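Local atomic coordinates of Methylcobalamin\: coenzyme M methyltransferase (Methanosarcina mazei, PDB entry 4AY7), a protein that transfers a methyl group from a methylated corrinoid to coenzyme M in methanogenesis, using a zinc ion in a TIM-barrel fold. Residues 50-55 with 101-106; 54-59 with 95-100. All blocks are in the same frame, centred on the assembly; numbering follows the deposited sequence.

Contact 1 (50-55 with 101-106) and contact 2 (54-59 with 95-100) lie side by side, their centres about 4 Å apart. Both set the region of the short helix 54-57 against the hairpin of strands 94-96 and 105-108. Contact 1 is nearer the active site. It holds Gln103, a residue that binds coenzyme M and whose side chain is about 9 Å from the bound zinc ion. In contact 2 the His56 side chain is about 6 Å from that of Gln103. The contacts are stitched together: the rings of Trp52 and His56 meet, Pro104 CD packs 3.3 Å from His56 NE2, and Trp52 CE3 lies 3.5 Å from Lys100 O.

Contact 1 (50-55 with 101-106); sequences APWPEA and NRQPSV
The coenzyme M site of this TIM-barrel enzyme includes Gln103, and Trp52 packs against the stem of that side chain. Coenzyme M is not bound to this chain. The contact is apolar and narrow. Gln103 CG approaches the six-membered end of the indole obliquely, 3.5 Å from Trp52 CH2 and 3.6 Å from Trp52 CZ3. No hydrogen bond joins the two segments. The indole and the Gln103 amide planes are only 11° apart, but the contact is made by CG, not by the amide. CG stands anti to the carbonyl carbon (chi1 -77°), and the chain runs extended beyond it, carrying the amide past the indole. There NE2 hydrogen-bonds to the carbonyl of Tyr82, which helps fix the rotation of the amide. The same Trp52 CZ3 comes 4.2 Å from Asn101 C, a looser approach to the backbone. After Trp52 in the chain, the peptide bond to Pro53 is cis, and Ala55 N bonds back to Pro51 O at 2.8 Å. Ala55 CB lies in the plane of the indole, at its edge. Gln38, another coenzyme M-binding residue, touches both Trp52 and Gln103, which probably makes the indole a second-shell neighbour of the site. Trp52 also meets the Tyr82 ring, Pro329, and Leu65 of helix 59-71, while the chain beyond Gln103 enters strand 105-108, paired with strand 94-96.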
loop_
_atom_site.group_PDB
_atom_site.type_symbol
_atom_site.label_atom_id
_atom_site.label_comp_id
_atom_site.label_asym_id
_atom_site.label_seq_id
_atom_site.Cartn_x
_atom_site.Cartn_y
_atom_site.Cartn_z
ATOM N N ALA A 50 13.594 6.942 -15.656
ATOM C CA ALA A 50 13.649 6.795 -14.171
ATOM C C ALA A 50 13.566 5.314 -13.847
ATOM O O ALA A 50 12.548 4.867 -13.261
ATOM C CB ALA A 50 12.502 7.538 -13.517
ATOM N N PRO A 51 14.604 4.545 -14.226
ATOM C CA PRO A 51 14.563 3.112 -13.906
ATOM C C PRO A 51 14.752 2.815 -12.401
ATOM O O PRO A 51 15.401 3.570 -11.703
ATOM C CB PRO A 51 15.736 2.561 -14.676
ATOM C CG PRO A 51 16.738 3.671 -14.633
ATOM C CD PRO A 51 15.891 4.912 -14.843
ATOM N N TRP A 52 14.247 1.671 -11.978
ATOM C CA TRP A 52 14.751 1.016 -10.774
ATOM C C TRP A 52 16.111 0.487 -11.133
ATOM O O TRP A 52 16.363 0.074 -12.287
ATOM C CB TRP A 52 13.894 -0.184 -10.402
ATOM C CG TRP A 52 12.437 0.084 -10.035
ATOM C CD1 TRP A 52 11.791 1.324 -9.869
ATOM C CD2 TRP A 52 11.426 -0.922 -9.752
ATOM N NE1 TRP A 52 10.488 1.141 -9.497
ATOM C CE2 TRP A 52 10.188 -0.191 -9.438
ATOM C CE3 TRP A 52 11.399 -2.313 -9.774
ATOM C CZ2 TRP A 52 9.030 -0.821 -9.174
ATOM C CZ3 TRP A 52 10.185 -2.949 -9.509
ATOM C CH2 TRP A 52 9.041 -2.219 -9.146
ATOM N N PRO A 53 17.023 0.432 -10.153
ATOM C CA PRO A 53 16.895 0.819 -8.760
ATOM C C PRO A 53 17.082 2.286 -8.448
ATOM O O PRO A 53 16.757 2.701 -7.339
ATOM C CB PRO A 53 18.021 0.034 -8.076
ATOM C CG PRO A 53 19.007 -0.184 -9.118
ATOM C CD PRO A 53 18.218 -0.396 -10.380
ATOM N N GLU A 54 17.587 3.071 -9.384
ATOM C CA GLU A 54 17.841 4.467 -9.131
ATOM C C GLU A 54 16.669 5.260 -8.721
ATOM O O GLU A 54 16.836 6.215 -7.937
ATOM C CB GLU A 54 18.436 5.160 -10.369
ATOM C CG GLU A 54 19.837 4.652 -10.717
ATOM C CD GLU A 54 19.792 3.656 -11.897
ATOM O OE1 GLU A 54 18.923 2.694 -11.886
ATOM O OE2 GLU A 54 20.599 3.866 -12.853
ATOM N N ALA A 55 15.486 4.927 -9.258
ATOM C CA ALA A 55 14.215 5.526 -8.816
ATOM C C ALA A 55 13.890 5.223 -7.326
ATOM O O ALA A 55 12.932 5.810 -6.815
ATOM C CB ALA A 55 13.018 5.121 -9.682
ATOM N N ASN A 101 13.316 -4.863 -12.939
ATOM C CA ASN A 101 11.969 -5.404 -12.702
ATOM C C ASN A 101 11.792 -6.290 -11.438
ATOM O O ASN A 101 10.797 -6.980 -11.311
ATOM C CB ASN A 101 11.450 -6.086 -13.953
ATOM C CG ASN A 101 12.206 -7.308 -14.288
ATOM O OD1 ASN A 101 13.434 -7.289 -14.350
ATOM N ND2 ASN A 101 11.492 -8.392 -14.532
ATOM N N ARG A 102 12.746 -6.227 -10.500
ATOM C CA ARG A 102 12.746 -7.059 -9.320
ATOM C C ARG A 102 12.838 -6.030 -8.174
ATOM O O ARG A 102 13.821 -5.305 -8.122
ATOM C CB ARG A 102 14.000 -7.928 -9.345
ATOM C CG ARG A 102 13.977 -9.236 -8.570
ATOM C CD ARG A 102 15.199 -10.106 -8.894
ATOM N NE ARG A 102 16.332 -9.538 -8.171
ATOM C CZ ARG A 102 17.621 -9.611 -8.508
ATOM N NH1 ARG A 102 18.038 -10.276 -9.608
ATOM N NH2 ARG A 102 18.503 -8.965 -7.736
ATOM N N GLN A 103 11.806 -5.964 -7.343
ATOM C CA GLN A 103 11.692 -4.937 -6.283
ATOM C C GLN A 103 12.779 -5.179 -5.224
ATOM O O GLN A 103 13.202 -6.284 -5.071
ATOM C CB GLN A 103 10.314 -4.996 -5.561
ATOM C CG GLN A 103 9.271 -4.386 -6.385
ATOM C CD GLN A 103 7.909 -4.416 -5.723
ATOM O OE1 GLN A 103 7.336 -5.502 -5.499
ATOM N NE2 GLN A 103 7.379 -3.223 -5.418
ATOM N N PRO A 104 13.133 -4.178 -4.461
ATOM C CA PRO A 104 13.983 -4.417 -3.293
ATOM C C PRO A 104 13.415 -5.437 -2.331
ATOM O O PRO A 104 12.223 -5.497 -2.160
ATOM C CB PRO A 104 14.038 -3.015 -2.628
ATOM C CG PRO A 104 13.919 -2.065 -3.813
ATOM C CD PRO A 104 12.912 -2.740 -4.676
ATOM N N SER A 105 14.264 -6.163 -1.641
ATOM C CA SER A 105 13.850 -7.163 -0.689
ATOM C C SER A 105 14.809 -7.157 0.510
ATOM O O SER A 105 16.007 -6.856 0.343
ATOM C CB SER A 105 13.879 -8.545 -1.325
ATOM O OG SER A 105 15.131 -8.767 -1.864
ATOM N N VAL A 106 14.270 -7.505 1.680
ATOM C CA VAL A 106 15.138 -7.647 2.895
ATOM C C VAL A 106 15.961 -8.895 2.880
ATOM O O VAL A 106 15.407 -10.004 2.836
ATOM C CB VAL A 106 14.323 -7.610 4.185
ATOM C CG1 VAL A 106 15.296 -7.690 5.374
ATOM C CG2 VAL A 106 13.476 -6.354 4.232
#

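Contact 2 (54-59 with 95-100); sequences EAHTNP and INMGTK
Met97 reaches over to His56 and Thr57 with its terminal methyl. The close-packed part is at His56, where Met97 CE lies 3.5 Å from His56 CB. The Met97 chain is bent at chi2 (-53°) and again at chi3 (-68°), which curls the methyl back onto the helix 54-57. The two side chains run antiparallel alongside one another, so the methyl meets the base of the histidine. Thr57 is the loose, solvent-facing side: it crosses Met97 at a slant and offers one methyl contact, CG2 to Met97 CE at 3.9 Å. At the NE2 end of His56 the contact is mediated by a water at the ring edge, in the imidazole plane. Its 2.5 Å distance to His56 NE2 is unusually short, so the exact geometry is doubtful. The water appears to donate to Met97 O, 2.8 Å away, though other acceptors compete for its protons. No direct hydrogen bond spans the segments. An alanine here in place of His56 would keep the CB contact to Met97 CE but would probably leave the water without its imidazole partner and remove the ring that packs against Trp52 and Pro104. The ring also touches Tyr82. On the hairpin side, Gly98 N donates to Asn96 OD1 at 3.0 Å in the carbonyl plane. Gly98 has a positive phi, which favours glycine. Asn58 caps the start of helix 59-71 through its OD1. The Asn96 bond forms an Asx turn, here leading the chain out of strand 94-96 into the hairpin loop that carries the coenzyme M-binding residue Gln103.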
loop_
_atom_site.group_PDB
_atom_site.type_symbol
_atom_site.label_atom_id
_atom_site.label_comp_id
_atom_site.label_asym_id
_atom_site.label_seq_id
_atom_site.Cartn_x
_atom_site.Cartn_y
_atom_site.Cartn_z
ATOM N N GLU A 54 17.587 3.071 -9.384
ATOM C CA GLU A 54 17.841 4.467 -9.131
ATOM C C GLU A 54 16.669 5.260 -8.721
ATOM O O GLU A 54 16.836 6.215 -7.937
ATOM C CB GLU A 54 18.436 5.160 -10.369
ATOM C CG GLU A 54 19.837 4.652 -10.717
ATOM C CD GLU A 54 19.792 3.656 -11.897
ATOM O OE1 GLU A 54 18.923 2.694 -11.886
ATOM O OE2 GLU A 54 20.599 3.866 -12.853
ATOM N N ALA A 55 15.486 4.927 -9.258
ATOM C CA ALA A 55 14.215 5.526 -8.816
ATOM C C ALA A 55 13.890 5.223 -7.326
ATOM O O ALA A 55 12.932 5.810 -6.815
ATOM C CB ALA A 55 13.018 5.121 -9.682
ATOM N N HIS A 56 14.585 4.272 -6.701
ATOM C CA HIS A 56 14.411 4.035 -5.265
ATOM C C HIS A 56 15.268 4.946 -4.428
ATOM O O HIS A 56 14.996 5.172 -3.259
ATOM C CB HIS A 56 14.708 2.607 -4.901
ATOM C CG HIS A 56 14.006 1.536 -5.724
ATOM N ND1 HIS A 56 12.649 1.451 -5.901
ATOM C CD2 HIS A 56 14.542 0.384 -6.273
ATOM C CE1 HIS A 56 12.351 0.320 -6.540
ATOM N NE2 HIS A 56 13.541 -0.317 -6.825
ATOM N N THR A 57 16.337 5.475 -4.985
ATOM C CA THR A 57 17.397 6.144 -4.198
ATOM C C THR A 57 17.530 7.654 -4.494
ATOM O O THR A 57 18.180 8.389 -3.759
ATOM C CB THR A 57 18.753 5.431 -4.431
ATOM O OG1 THR A 57 19.163 5.502 -5.831
ATOM C CG2 THR A 57 18.651 3.933 -4.112
ATOM N N ASN A 58 16.961 8.126 -5.586
ATOM C CA ASN A 58 17.104 9.522 -5.982
ATOM C C ASN A 58 15.700 10.151 -5.937
ATOM O O ASN A 58 14.838 9.700 -6.695
ATOM C CB ASN A 58 17.571 9.500 -7.424
ATOM C CG ASN A 58 17.785 10.892 -8.033
ATOM O OD1 ASN A 58 16.959 11.777 -7.966
ATOM N ND2 ASN A 58 18.921 11.045 -8.705
ATOM N N PRO A 59 15.480 11.211 -5.131
ATOM C CA PRO A 59 14.105 11.729 -4.997
ATOM C C PRO A 59 13.515 12.268 -6.275
ATOM O O PRO A 59 12.306 12.166 -6.477
ATOM C CB PRO A 59 14.224 12.895 -3.994
ATOM C CG PRO A 59 15.661 13.294 -4.063
ATOM C CD PRO A 59 16.419 11.978 -4.287
ATOM N N ILE A 95 19.121 -4.375 2.777
ATOM C CA ILE A 95 18.228 -4.543 1.620
ATOM C C ILE A 95 18.996 -4.890 0.320
ATOM O O ILE A 95 20.042 -4.309 -0.003
ATOM C CB ILE A 95 17.502 -3.203 1.378
ATOM C CG1 ILE A 95 16.766 -2.704 2.646
ATOM C CG2 ILE A 95 16.541 -3.293 0.174
ATOM C CD1 ILE A 95 15.762 -3.649 3.251
ATOM N N ASN A 96 18.514 -5.885 -0.432
ATOM C CA ASN A 96 19.020 -6.145 -1.794
ATOM C C ASN A 96 18.199 -5.216 -2.692
ATOM O O ASN A 96 17.031 -5.367 -2.762
ATOM C CB ASN A 96 18.867 -7.630 -2.156
ATOM C CG ASN A 96 19.345 -7.936 -3.601
ATOM O OD1 ASN A 96 19.064 -7.154 -4.531
ATOM N ND2 ASN A 96 20.078 -9.004 -3.791
ATOM N N MET A 97 18.806 -4.195 -3.312
ATOM C CA MET A 97 18.007 -3.164 -3.986
ATOM C C MET A 97 17.376 -3.636 -5.328
ATOM O O MET A 97 16.582 -2.914 -5.961
ATOM C CB MET A 97 18.866 -1.944 -4.237
ATOM C CG MET A 97 19.192 -1.120 -2.978
ATOM S SD MET A 97 17.725 -0.639 -2.015
ATOM C CE MET A 97 16.978 0.508 -3.161
ATOM N N GLY A 98 17.755 -4.802 -5.810
ATOM C CA GLY A 98 17.035 -5.395 -6.951
ATOM C C GLY A 98 17.430 -4.751 -8.259
ATOM O O GLY A 98 18.517 -4.231 -8.412
ATOM N N THR A 99 16.560 -4.875 -9.239
ATOM C CA THR A 99 16.861 -4.555 -10.639
ATOM C C THR A 99 15.669 -3.853 -11.239
ATOM O O THR A 99 14.597 -3.609 -10.603
ATOM C CB THR A 99 17.012 -5.840 -11.480
ATOM O OG1 THR A 99 15.733 -6.512 -11.500
ATOM C CG2 THR A 99 18.096 -6.761 -10.927
ATOM N N LYS A 100 15.842 -3.534 -12.529
ATOM C CA LYS A 100 14.812 -2.885 -13.232
ATOM C C LYS A 100 13.424 -3.548 -13.071
ATOM O O LYS A 100 12.410 -2.851 -13.047
ATOM C CB LYS A 100 15.179 -2.746 -14.717
ATOM C CG LYS A 100 14.502 -1.560 -15.369
ATOM C CD LYS A 100 14.848 -1.565 -16.841
ATOM C CE LYS A 100 14.099 -0.489 -17.543
ATOM N NZ LYS A 100 14.521 -0.510 -18.978
HETATM O O HOH W 1 14.537 -2.433 -7.841
#